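Local coordinates for protein amine oxidase (Emericella nidulans, PDB 3PGB) that probably oxidises primary amines, drawing on a bound copper ion and a topaquinone cofactor built into each of its two subunits, at residues Lys64-Val67 / Trp68-Leu71; Pro155-Asn158 / Ala159-Trp162; Thr186-Glu190 / Trp191-Ile195; Ala391-Pro394 / Val395-Ser398. All coordinates share one frame; numbering follows the deposited sequence. Where two conformers were deposited one is given.

Interaction 1 (Lys64-Val67 / Trp68-Leu71)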
# COMPACT_ATOMS: atom_id res chain seq x y z
N LYS A 64 -21.33 18.47 -21.41
CA LYS A 64 -22.67 18.52 -20.84
C LYS A 64 -22.68 19.37 -19.57
O LYS A 64 -21.63 19.62 -18.99
CB LYS A 64 -23.13 17.11 -20.51
CG LYS A 64 -23.17 16.17 -21.69
CD LYS A 64 -24.32 16.51 -22.65
CE LYS A 64 -24.31 15.60 -23.87
NZ LYS A 64 -25.39 15.94 -24.84
N GLU A 65 -23.86 19.82 -19.16
CA GLU A 65 -23.97 20.50 -17.87
C GLU A 65 -23.67 19.51 -16.75
O GLU A 65 -23.80 18.30 -16.92
CB GLU A 65 -25.35 21.14 -17.69
CG GLU A 65 -25.55 22.43 -18.48
CD GLU A 65 -24.68 23.58 -17.98
OE1 GLU A 65 -24.15 23.48 -16.85
OE2 GLU A 65 -24.54 24.58 -18.71
N ASN A 66 -23.22 20.03 -15.61
CA ASN A 66 -22.94 19.19 -14.45
C ASN A 66 -24.23 19.07 -13.65
O ASN A 66 -24.57 19.94 -12.85
CB ASN A 66 -21.79 19.77 -13.62
CG ASN A 66 -21.39 18.88 -12.45
OD1 ASN A 66 -22.20 18.12 -11.91
ND2 ASN A 66 -20.14 18.98 -12.04
N VAL A 67 -24.94 17.98 -13.88
CA VAL A 67 -26.27 17.78 -13.31
C VAL A 67 -26.25 17.29 -11.85
O VAL A 67 -27.31 17.10 -11.26
CB VAL A 67 -27.08 16.78 -14.18
CG1 VAL A 67 -27.15 17.26 -15.62
CG2 VAL A 67 -26.48 15.38 -14.11
N TRP A 68 -25.05 17.09 -11.28
CA TRP A 68 -24.90 16.55 -9.93
C TRP A 68 -24.29 17.49 -8.89
O TRP A 68 -24.52 17.31 -7.69
CB TRP A 68 -24.01 15.30 -9.95
CG TRP A 68 -24.34 14.28 -10.98
CD1 TRP A 68 -25.25 13.27 -10.86
CD2 TRP A 68 -23.74 14.13 -12.27
NE1 TRP A 68 -25.26 12.51 -12.01
CE2 TRP A 68 -24.34 13.02 -12.88
CE3 TRP A 68 -22.75 14.83 -12.96
CZ2 TRP A 68 -23.98 12.59 -14.16
CZ3 TRP A 68 -22.39 14.41 -14.23
CH2 TRP A 68 -23.01 13.30 -14.81
N TYR A 69 -23.49 18.47 -9.31
CA TYR A 69 -22.61 19.20 -8.39
C TYR A 69 -23.32 19.79 -7.17
O TYR A 69 -22.92 19.56 -6.04
CB TYR A 69 -21.82 20.30 -9.10
CG TYR A 69 -20.90 21.07 -8.17
CD1 TYR A 69 -19.69 20.53 -7.76
CD2 TYR A 69 -21.26 22.32 -7.68
CE1 TYR A 69 -18.85 21.22 -6.90
CE2 TYR A 69 -20.43 23.02 -6.81
CZ TYR A 69 -19.23 22.46 -6.42
OH TYR A 69 -18.39 23.14 -5.57
N GLY A 70 -24.37 20.57 -7.42
CA GLY A 70 -25.08 21.24 -6.35
C GLY A 70 -25.89 22.43 -6.82
O GLY A 70 -25.90 22.75 -8.02
N LEU A 71 -26.55 23.08 -5.88
CA LEU A 71 -27.36 24.26 -6.18
C LEU A 71 -26.46 25.47 -6.39
O LEU A 71 -25.43 25.61 -5.74
CB LEU A 71 -28.34 24.55 -5.03
CG LEU A 71 -29.39 23.47 -4.75
CD1 LEU A 71 -30.10 23.74 -3.42
CD2 LEU A 71 -30.40 23.38 -5.88
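Asn66 reaches forward along the chain to the backbone of Trp68 and Tyr69 and closes an Asx turn. With CG anti to the backbone N (chi1 -176°), CB directs the amide across the bend, where Asn66 CG lies 3.7 Å from Tyr69 CB. At the tip the two ends of the amide have different work. OD1 takes the Trp68 N-H in the carbonyl plane, with Trp68 N at 3.1 Å, and a second N-H from above that plane, with Tyr69 N at 2.9 Å. The same OD1 sits near the plane of the Trp68 indole, at its edge, 3.5 Å from CE3. Asn66 ND2 lies 3.6 Å from Tyr69 CB. It donates to the carbonyls of Arg344, in the loop before strand 346-349, and Ile356, on strand 352-359.

Val67 and Trp68 point the same way, and Val67 CG2 lies over the centre of the indole, 3.6 Å from the centroid of its five-membered ring: a CH-pi contact made by a methyl held between its own backbone N and carbonyl carbon. The indole also stacks with Phe367, meets Tyr355 edge-to-face, and donates from NE1 to Tyr378 OH. One buried amide thus satisfies two backbone N-H groups of an irregular loop and two carbonyls beyond it, and these bonds in opposite directions fix which end of the amide is oxygen.

Interaction 2 (Pro155-Asn158 / Ala159-Trp162)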
# COMPACT_ATOMS: atom_id res chain seq x y z
N PRO A 155 -36.18 26.54 -12.09
CA PRO A 155 -36.12 27.64 -11.12
C PRO A 155 -37.43 27.83 -10.36
O PRO A 155 -38.49 27.43 -10.84
CB PRO A 155 -35.83 28.88 -11.99
CG PRO A 155 -35.44 28.34 -13.34
CD PRO A 155 -36.09 27.02 -13.48
N VAL A 156 -37.35 28.44 -9.18
CA VAL A 156 -38.54 28.67 -8.36
C VAL A 156 -39.53 29.54 -9.14
O VAL A 156 -39.15 30.57 -9.70
CB VAL A 156 -38.22 29.36 -7.02
CG1 VAL A 156 -39.51 29.68 -6.26
CG2 VAL A 156 -37.31 28.48 -6.17
N SER A 157 -40.78 29.10 -9.17
CA SER A 157 -41.84 29.77 -9.92
C SER A 157 -43.18 29.48 -9.25
O SER A 157 -43.23 28.89 -8.17
CB SER A 157 -41.85 29.28 -11.37
OG SER A 157 -42.36 27.96 -11.47
N ASN A 158 -44.27 29.89 -9.90
CA ASN A 158 -45.61 29.52 -9.45
C ASN A 158 -45.84 28.01 -9.56
O ASN A 158 -46.64 27.46 -8.81
CB ASN A 158 -46.68 30.28 -10.25
CG ASN A 158 -46.74 31.76 -9.89
OD1 ASN A 158 -46.31 32.17 -8.81
ND2 ASN A 158 -47.30 32.57 -10.79
N ALA A 159 -45.15 27.36 -10.49
CA ALA A 159 -45.27 25.91 -10.69
C ALA A 159 -44.59 25.09 -9.58
O ALA A 159 -44.88 23.90 -9.42
CB ALA A 159 -44.70 25.52 -12.05
N THR A 160 -43.70 25.72 -8.81
CA THR A 160 -42.93 25.02 -7.78
C THR A 160 -43.80 24.51 -6.63
O THR A 160 -44.65 25.23 -6.10
CB THR A 160 -41.79 25.92 -7.23
OG1 THR A 160 -40.78 26.07 -8.24
CG2 THR A 160 -41.17 25.31 -5.98
N THR A 161 -43.57 23.26 -6.26
CA THR A 161 -44.28 22.60 -5.17
C THR A 161 -43.29 21.94 -4.20
O THR A 161 -42.09 21.94 -4.46
CB THR A 161 -45.20 21.49 -5.72
OG1 THR A 161 -44.41 20.45 -6.29
CG2 THR A 161 -46.14 22.04 -6.78
N TRP A 162 -43.80 21.42 -3.09
CA TRP A 162 -43.04 20.51 -2.23
C TRP A 162 -43.83 19.24 -1.97
O TRP A 162 -45.04 19.22 -2.10
CB TRP A 162 -42.62 21.17 -0.92
CG TRP A 162 -43.68 21.28 0.15
CD1 TRP A 162 -44.49 22.35 0.38
CD2 TRP A 162 -43.99 20.31 1.16
NE1 TRP A 162 -45.31 22.10 1.46
CE2 TRP A 162 -45.01 20.86 1.96
CE3 TRP A 162 -43.51 19.04 1.46
CZ2 TRP A 162 -45.57 20.17 3.04
CZ3 TRP A 162 -44.06 18.35 2.54
CH2 TRP A 162 -45.08 18.92 3.31
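Thr160 OG1 accepts from Ser157 N across a tight turn, and Ser157 OG accepts from Ala159 N within it. The Ser157 hydroxyl stands between the backbone N and the carbonyl carbon (chi1 73°), which swings OG forward along the chain to meet Ala159 N at 3.0 Å. This is an ST turn, and it also brings Ser157 OG to 3.4 Å from Ala159 CB. Thr160 turns the other way: its OG1 lies beside its own backbone N (chi1 -71°), reaches back to Ser157 N at 3.2 Å, and rests 3.4 Å from Val156 CA. That hydroxyl is doubly engaged, since it accepts from Ser157 and bonds to the carbonyl of Pro153.

Between Ser157 and Thr160 the backbone makes a type I beta turn, with Asn158 and Ala159 at its corners and a bond of 3.3 Å from Thr160 N to Ser157 O. The turn belongs to the connection of a beta hairpin between the antiparallel strands 145-152 and 161-164, at the protein surface; a cis peptide bond precedes Pro155 in the same connection. Its inner side rests on helix 73-84. The Thr160 side chain touches Trp82 there, and Val156 packs against both Asp78 and Trp82.

Interaction 3 (Thr186-Glu190 / Trp191-Ile195)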
# COMPACT_ATOMS: atom_id res chain seq x y z
N THR A 186 -31.31 22.12 26.84
CA THR A 186 -32.03 21.72 28.06
C THR A 186 -31.40 20.52 28.77
O THR A 186 -31.35 20.47 29.99
CB THR A 186 -33.53 21.42 27.81
OG1 THR A 186 -34.13 22.49 27.08
CG2 THR A 186 -34.27 21.24 29.13
N VAL A 187 -30.90 19.56 27.99
CA VAL A 187 -30.21 18.38 28.54
C VAL A 187 -29.02 18.76 29.43
O VAL A 187 -28.61 17.98 30.28
CB VAL A 187 -29.73 17.42 27.42
CG1 VAL A 187 -28.95 16.26 27.99
CG2 VAL A 187 -30.93 16.90 26.64
N TYR A 188 -28.48 19.96 29.24
CA TYR A 188 -27.39 20.45 30.08
C TYR A 188 -27.89 21.29 31.26
O TYR A 188 -27.65 20.94 32.41
CB TYR A 188 -26.35 21.22 29.26
CG TYR A 188 -25.41 20.30 28.51
CD1 TYR A 188 -24.25 19.84 29.09
CD2 TYR A 188 -25.71 19.86 27.22
CE1 TYR A 188 -23.39 18.98 28.42
CE2 TYR A 188 -24.87 19.02 26.53
CZ TYR A 188 -23.71 18.58 27.13
OH TYR A 188 -22.86 17.73 26.46
N SER A 189 -28.60 22.38 30.96
CA SER A 189 -28.99 23.34 32.00
C SER A 189 -29.99 22.78 33.01
O SER A 189 -29.97 23.16 34.18
CB SER A 189 -29.54 24.61 31.36
OG SER A 189 -30.63 24.31 30.50
N GLU A 190 -30.85 21.87 32.55
CA GLU A 190 -31.92 21.33 33.40
C GLU A 190 -31.64 19.91 33.88
O GLU A 190 -32.46 19.32 34.60
CB GLU A 190 -33.26 21.36 32.65
CG GLU A 190 -33.72 22.76 32.27
CD GLU A 190 -33.84 23.69 33.47
OE1 GLU A 190 -34.42 23.26 34.50
OE2 GLU A 190 -33.35 24.83 33.40
N TRP A 191 -30.49 19.35 33.50
CA TRP A 191 -30.15 17.98 33.87
C TRP A 191 -28.67 17.80 34.23
O TRP A 191 -28.34 17.79 35.41
CB TRP A 191 -30.58 17.02 32.75
CG TRP A 191 -30.55 15.58 33.12
CD1 TRP A 191 -29.71 14.63 32.62
CD2 TRP A 191 -31.38 14.93 34.08
NE1 TRP A 191 -29.98 13.42 33.21
CE2 TRP A 191 -31.00 13.57 34.10
CE3 TRP A 191 -32.42 15.35 34.92
CZ2 TRP A 191 -31.62 12.63 34.93
CZ3 TRP A 191 -33.04 14.42 35.73
CH2 TRP A 191 -32.63 13.08 35.73
N LEU A 192 -27.79 17.70 33.23
CA LEU A 192 -26.39 17.34 33.47
C LEU A 192 -25.68 18.26 34.46
O LEU A 192 -25.05 17.78 35.40
CB LEU A 192 -25.60 17.30 32.15
CG LEU A 192 -25.93 16.13 31.22
CD1 LEU A 192 -25.29 16.34 29.85
CD2 LEU A 192 -25.49 14.81 31.83
N PHE A 193 -25.78 19.56 34.25
CA PHE A 193 -25.15 20.53 35.14
C PHE A 193 -25.76 20.52 36.54
O PHE A 193 -25.06 20.76 37.53
CB PHE A 193 -25.22 21.95 34.57
CG PHE A 193 -24.35 22.18 33.35
CD1 PHE A 193 -23.19 21.45 33.13
CD2 PHE A 193 -24.69 23.16 32.44
CE1 PHE A 193 -22.40 21.68 32.01
CE2 PHE A 193 -23.90 23.41 31.32
CZ PHE A 193 -22.76 22.67 31.11
N LYS A 194 -27.05 20.25 36.64
CA LYS A 194 -27.69 20.16 37.94
C LYS A 194 -27.19 18.92 38.70
O LYS A 194 -26.86 19.01 39.88
CB LYS A 194 -29.22 20.18 37.81
CG LYS A 194 -29.73 21.54 37.31
CD LYS A 194 -31.23 21.76 37.51
CE LYS A 194 -31.58 23.24 37.32
NZ LYS A 194 -33.05 23.48 37.19
N ILE A 195 -27.11 17.79 37.99
CA ILE A 195 -26.55 16.57 38.56
C ILE A 195 -25.08 16.75 38.92
O ILE A 195 -24.62 16.28 39.96
CB ILE A 195 -26.70 15.36 37.59
CG1 ILE A 195 -28.17 14.98 37.41
CG2 ILE A 195 -25.91 14.16 38.11
CD1 ILE A 195 -28.42 14.10 36.21
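Tyr188 lies between two side chains of the following helical turn. Its ring receives Leu192 CD1 over one face, a CH-pi contact 3.8 Å from the centroid, while Phe193 crosses obliquely with its plane turned 54° from that of Tyr188 and CZ 3.8 Å from Tyr188 CD1. The phenol OH is hydrogen-bonded to the carbonyl of Ile221.

Glu190 faces solvent on the same helix. Bent at chi2 (-57°), its chain brings OE1 within 3.0 Å of Lys194 NZ in an i to i+4 salt bridge, the ammonium coming from above the carboxylate plane. Trp191 places its CB 3.3 Å from Val187 O, then leads its indole away to Ser262, which binds NE1, and to Trp272, which it meets edge-to-face.

The backbone beneath is a wide, pi-type turn of helix 186-198: Leu192 N bonds to Val187 O at 3.1 Å and Phe193 N to Tyr188 O at 3.0 Å, both five residues back, and the axes of the short segments 186-190 and 191-195 differ by 26° in direction. The helix is thus two-sided in its chemistry, with a charged pair on the outer surface and Val187, Leu192 and Ile195 laid against strands 235-242, 255-263 and 273-279.

Interaction 4 (Ala391-Pro394 / Val395-Ser398)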
# COMPACT_ATOMS: atom_id res chain seq x y z
N ALA A 391 -14.77 -0.84 24.85
CA ALA A 391 -14.06 -0.54 26.10
C ALA A 391 -14.74 -1.23 27.28
O ALA A 391 -15.83 -1.76 27.15
CB ALA A 391 -14.00 0.96 26.32
N ASN A 392 -14.07 -1.20 28.43
CA ASN A 392 -14.65 -1.69 29.67
C ASN A 392 -15.51 -0.61 30.35
O ASN A 392 -16.06 -0.86 31.41
CB ASN A 392 -13.56 -2.18 30.62
CG ASN A 392 -14.08 -3.14 31.68
OD1 ASN A 392 -15.14 -3.75 31.52
ND2 ASN A 392 -13.32 -3.30 32.75
N ASP A 393 -15.60 0.58 29.75
CA ASP A 393 -16.46 1.64 30.27
C ASP A 393 -17.64 1.85 29.30
O ASP A 393 -17.53 1.52 28.13
CB ASP A 393 -15.66 2.92 30.51
CG ASP A 393 -15.35 3.71 29.24
OD1 ASP A 393 -16.29 4.12 28.53
OD2 ASP A 393 -14.15 3.97 28.98
N PRO A 394 -18.77 2.38 29.80
CA PRO A 394 -19.99 2.44 28.99
C PRO A 394 -20.00 3.49 27.89
O PRO A 394 -20.70 3.33 26.89
CB PRO A 394 -21.06 2.78 30.01
CG PRO A 394 -20.35 3.57 31.05
CD PRO A 394 -18.96 3.02 31.12
N VAL A 395 -19.26 4.58 28.07
CA VAL A 395 -19.22 5.63 27.06
C VAL A 395 -18.47 5.14 25.82
O VAL A 395 -19.02 5.11 24.71
CB VAL A 395 -18.61 6.93 27.61
CG1 VAL A 395 -18.14 7.85 26.47
CG2 VAL A 395 -19.62 7.64 28.52
N GLN A 396 -17.22 4.73 26.02
CA GLN A 396 -16.40 4.22 24.92
C GLN A 396 -16.93 2.93 24.34
O GLN A 396 -16.80 2.70 23.13
CB GLN A 396 -14.94 4.03 25.35
CG GLN A 396 -14.15 5.31 25.40
CD GLN A 396 -14.03 5.96 24.05
OE1 GLN A 396 -13.25 5.51 23.21
NE2 GLN A 396 -14.82 7.00 23.82
N SER A 397 -17.54 2.09 25.18
CA SER A 397 -18.18 0.86 24.70
C SER A 397 -19.32 1.15 23.72
O SER A 397 -19.55 0.40 22.79
CB SER A 397 -18.70 0.03 25.88
OG SER A 397 -19.38 -1.13 25.43
N SER A 398 -20.00 2.27 23.93
CA SER A 398 -21.22 2.58 23.19
C SER A 398 -21.00 3.45 21.96
O SER A 398 -21.91 3.58 21.15
CB SER A 398 -22.21 3.30 24.11
OG SER A 398 -22.53 2.50 25.24
O HOH W 1 -17.40 -2.61 24.76
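Pro394 O is gripped twice by Ser398, by the hydroxyl OG at 2.6 Å, nearly along the C=O axis, and weakly by the backbone N at 3.2 Å. The serine OG lies beside its own backbone N (chi1 -58°), which folds it back over the preceding turn, and it also bonds to Trp228 NE1. At the other end of the turn Asp393 OD1 takes the Gln396 N-H, with Gln396 N at 2.7 Å, on the syn side of the carboxylate and close to its plane.

That bond makes Asp393 the N-cap of the short helix 394-398, which follows strand 374-389 in the enzyme domain; Pro394 takes the first position and Asp393 O accepts from Ser397 N at 3.0 Å. Ala391 packs its methyl against Gln396, CB to CB at 3.4 Å. A water joins the loop to the helix, accepting from Ala391 N at 3.2 Å and lying 2.6 Å from Ser397 OG. The Gln396 amide bonds to Gln509 and Ser530, and the Gln396 side chain lies about 6 Å from that of the copper ligand His532. Trp565 of the second subunit packs on Pro394 and Ser397 and donates to Asn392 O.

Overall arrangement
Interactions 1 and 4 are buried, interaction 2 is at the surface and interaction 3 is partly buried. An amide oxygen in 64-71 receives two backbone N-H groups, and a carboxylate oxygen in 391-398 caps a helix by receiving one; the surface turn accepts its N-H groups largely on hydroxyls, and only in the helix does a salt bridge join the two segments. Interactions 1 and 2 lie about 19 Å apart between centres and both relate to helix 73-84: interaction 1 precedes it in the chain, interaction 2 packs on it. Interactions 3 and 4 are about 22 Å apart between centres and rest on the same three strands, 235-242, 255-263 and 273-279. Only interaction 4 meets the second subunit.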